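PDB 3GKX: putative ArsC family related protein from Bacteroides fragilis, which is of uncharacterised function but belongs to the ArsC family, whose thioredoxin-like members include arsenate reductases. Local coordinates for residues 45-50 with 81-86. Numbering follows the deposited sequence.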
loop_
_atom_site.group_PDB
_atom_site.type_symbol
_atom_site.label_atom_id
_atom_site.label_comp_id
_atom_site.label_asym_id
_atom_site.label_seq_id
_atom_site.Cartn_x
_atom_site.Cartn_y
_atom_site.Cartn_z
ATOM N N GLU B 45 6.877 7.586 14.129
ATOM C CA GLU B 45 7.107 7.975 12.759
ATOM C C GLU B 45 6.560 6.956 11.763
ATOM O O GLU B 45 5.768 7.291 10.883
ATOM C CB GLU B 45 8.590 8.209 12.521
ATOM C CG GLU B 45 9.019 9.563 13.043
ATOM C CD GLU B 45 10.511 9.676 13.191
ATOM O OE1 GLU B 45 11.222 8.651 13.191
ATOM O OE2 GLU B 45 10.964 10.808 13.305
ATOM N N LEU B 46 6.976 5.707 11.931
ATOM C CA LEU B 46 6.562 4.659 11.044
ATOM C C LEU B 46 5.050 4.603 10.941
ATOM O O LEU B 46 4.485 4.332 9.858
ATOM C CB LEU B 46 7.150 3.344 11.532
ATOM C CG LEU B 46 8.642 3.329 11.178
ATOM C CD1 LEU B 46 9.413 2.179 11.857
ATOM C CD2 LEU B 46 8.803 3.282 9.696
ATOM N N LYS B 47 4.392 4.854 12.077
ATOM C CA LYS B 47 2.939 4.790 12.120
ATOM C C LYS B 47 2.284 5.930 11.353
ATOM O O LYS B 47 1.150 5.812 10.956
ATOM C CB LYS B 47 2.432 4.741 13.568
ATOM C CG LYS B 47 2.293 3.318 14.139
ATOM C CD LYS B 47 1.590 3.329 15.514
ATOM C CE LYS B 47 1.371 1.887 16.041
ATOM N NZ LYS B 47 1.357 1.756 17.537
ATOM N N ALA B 48 2.988 7.034 11.160
ATOM C CA ALA B 48 2.508 8.119 10.269
ATOM C C ALA B 48 2.995 7.912 8.825
ATOM O O ALA B 48 2.258 8.151 7.859
ATOM C CB ALA B 48 2.963 9.486 10.798
ATOM N N TRP B 49 4.236 7.456 8.668
ATOM C CA TRP B 49 4.806 7.350 7.306
ATOM C C TRP B 49 4.203 6.237 6.465
ATOM O O TRP B 49 4.055 6.409 5.268
ATOM C CB TRP B 49 6.321 7.217 7.315
ATOM C CG TRP B 49 6.972 8.385 7.957
ATOM C CD1 TRP B 49 6.407 9.598 8.196
ATOM C CD2 TRP B 49 8.340 8.473 8.422
ATOM N NE1 TRP B 49 7.323 10.424 8.813
ATOM C CE2 TRP B 49 8.512 9.759 8.958
ATOM C CE3 TRP B 49 9.408 7.576 8.470
ATOM C CZ2 TRP B 49 9.708 10.173 9.539
ATOM C CZ3 TRP B 49 10.605 7.995 9.032
ATOM C CH2 TRP B 49 10.742 9.280 9.558
ATOM N N ILE B 50 3.834 5.113 7.079
ATOM C CA ILE B 50 3.407 3.972 6.281
ATOM C C ILE B 50 2.067 4.230 5.579
ATOM O O ILE B 50 1.965 3.990 4.369
ATOM C CB ILE B 50 3.383 2.672 7.119
ATOM C CG1 ILE B 50 4.798 2.243 7.439
ATOM C CG2 ILE B 50 2.588 1.553 6.393
ATOM C CD1 ILE B 50 4.870 1.191 8.555
ATOM N N THR B 81 1.828 -9.347 12.816
ATOM C CA THR B 81 0.800 -8.363 12.625
ATOM C C THR B 81 1.515 -7.059 12.284
ATOM O O THR B 81 2.723 -6.922 12.517
ATOM C CB THR B 81 -0.028 -8.204 13.915
ATOM O OG1 THR B 81 0.819 -7.671 14.949
ATOM C CG2 THR B 81 -0.618 -9.564 14.381
ATOM N N GLU B 82 0.761 -6.114 11.739
ATOM C CA GLU B 82 1.254 -4.776 11.451
ATOM C C GLU B 82 1.892 -4.168 12.698
ATOM O O GLU B 82 3.011 -3.670 12.611
ATOM C CB GLU B 82 0.118 -3.873 10.961
ATOM C CG GLU B 82 0.567 -2.488 10.550
ATOM C CD GLU B 82 -0.601 -1.519 10.313
ATOM O OE1 GLU B 82 -1.502 -1.825 9.506
ATOM O OE2 GLU B 82 -0.615 -0.454 10.961
ATOM N N GLU B 83 1.172 -4.167 13.829
ATOM C CA GLU B 83 1.743 -3.728 15.119
ATOM C C GLU B 83 3.139 -4.346 15.330
ATOM O O GLU B 83 4.107 -3.610 15.519
ATOM C CB GLU B 83 0.856 -4.071 16.330
ATOM C CG GLU B 83 -0.416 -3.222 16.518
ATOM C CD GLU B 83 -0.174 -1.691 16.600
ATOM O OE1 GLU B 83 0.786 -1.242 17.296
ATOM O OE2 GLU B 83 -0.972 -0.930 15.981
ATOM N N GLU B 84 3.242 -5.672 15.256
ATOM C CA GLU B 84 4.541 -6.351 15.451
ATOM C C GLU B 84 5.615 -5.974 14.410
ATOM O O GLU B 84 6.765 -5.678 14.771
ATOM C CB GLU B 84 4.373 -7.858 15.538
ATOM C CG GLU B 84 3.405 -8.287 16.628
ATOM C CD GLU B 84 3.027 -9.751 16.534
ATOM O OE1 GLU B 84 3.078 -10.319 15.419
ATOM O OE2 GLU B 84 2.696 -10.351 17.594
ATOM N N GLN B 85 5.241 -5.998 13.129
ATOM C CA GLN B 85 6.118 -5.525 12.051
ATOM C C GLN B 85 6.628 -4.086 12.270
ATOM O O GLN B 85 7.799 -3.820 12.071
ATOM C CB GLN B 85 5.404 -5.608 10.701
ATOM C CG GLN B 85 5.295 -7.013 10.122
ATOM C CD GLN B 85 4.264 -7.086 9.032
ATOM O OE1 GLN B 85 3.726 -6.068 8.621
ATOM N NE2 GLN B 85 3.966 -8.292 8.561
ATOM N N ILE B 86 5.747 -3.164 12.675
ATOM C CA ILE B 86 6.171 -1.780 12.933
ATOM C C ILE B 86 7.097 -1.686 14.156
ATOM O O ILE B 86 8.135 -1.016 14.085
ATOM C CB ILE B 86 4.975 -0.800 13.047
ATOM C CG1 ILE B 86 4.189 -0.752 11.722
ATOM C CG2 ILE B 86 5.453 0.560 13.504
ATOM C CD1 ILE B 86 2.886 0.096 11.759
#
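Ile86 reaches from helix 82-89 against Leu46, Lys47 and Ile50 of helix 43-53, a small example of one branched residue bridging two helices whose local axes come no closer than 11.0 Å. Its two branches divide the work. CG2, anti to the backbone N, lies 3.8 Å from CB of Leu46, whereas the CG1 arm meets Ile50 tip to tip, with CD1 of Ile50 3.8 Å from CG1 of Ile86. Both partners are buried, and Ile86 contributes more surface to the contact than any other residue.

Toward solvent the packing gives way to charge. The extended chain of Lys47 crosses Ile86 at about a right angle, its CG 4.0 Å from Ile86 CD1, and carries NZ on to a salt bridge with Glu83 OE1 at 3.1 Å. Glu83 starts away from helix 43-53, but a bend at chi2 (-56°) brings its carboxylate back, and OE1 receives the ammonium through its syn lone pair. A single polar link borders the apolar centre.

At the start of helix 82-89, Thr81 and Glu84 form a capping box: Glu84 N donates to Thr81 OG1 (3.2 Å) and Thr81 N to Glu84 OE1 (3.0 Å). Pro78 of the second subunit packs on Thr81 and Glu83. Trp49 rests on strand 7-10, so helix 43-53 backs onto the sheet while another side meets helix 82-89, consistent with the helical region ArsC-family proteins add to a thioredoxin-like fold.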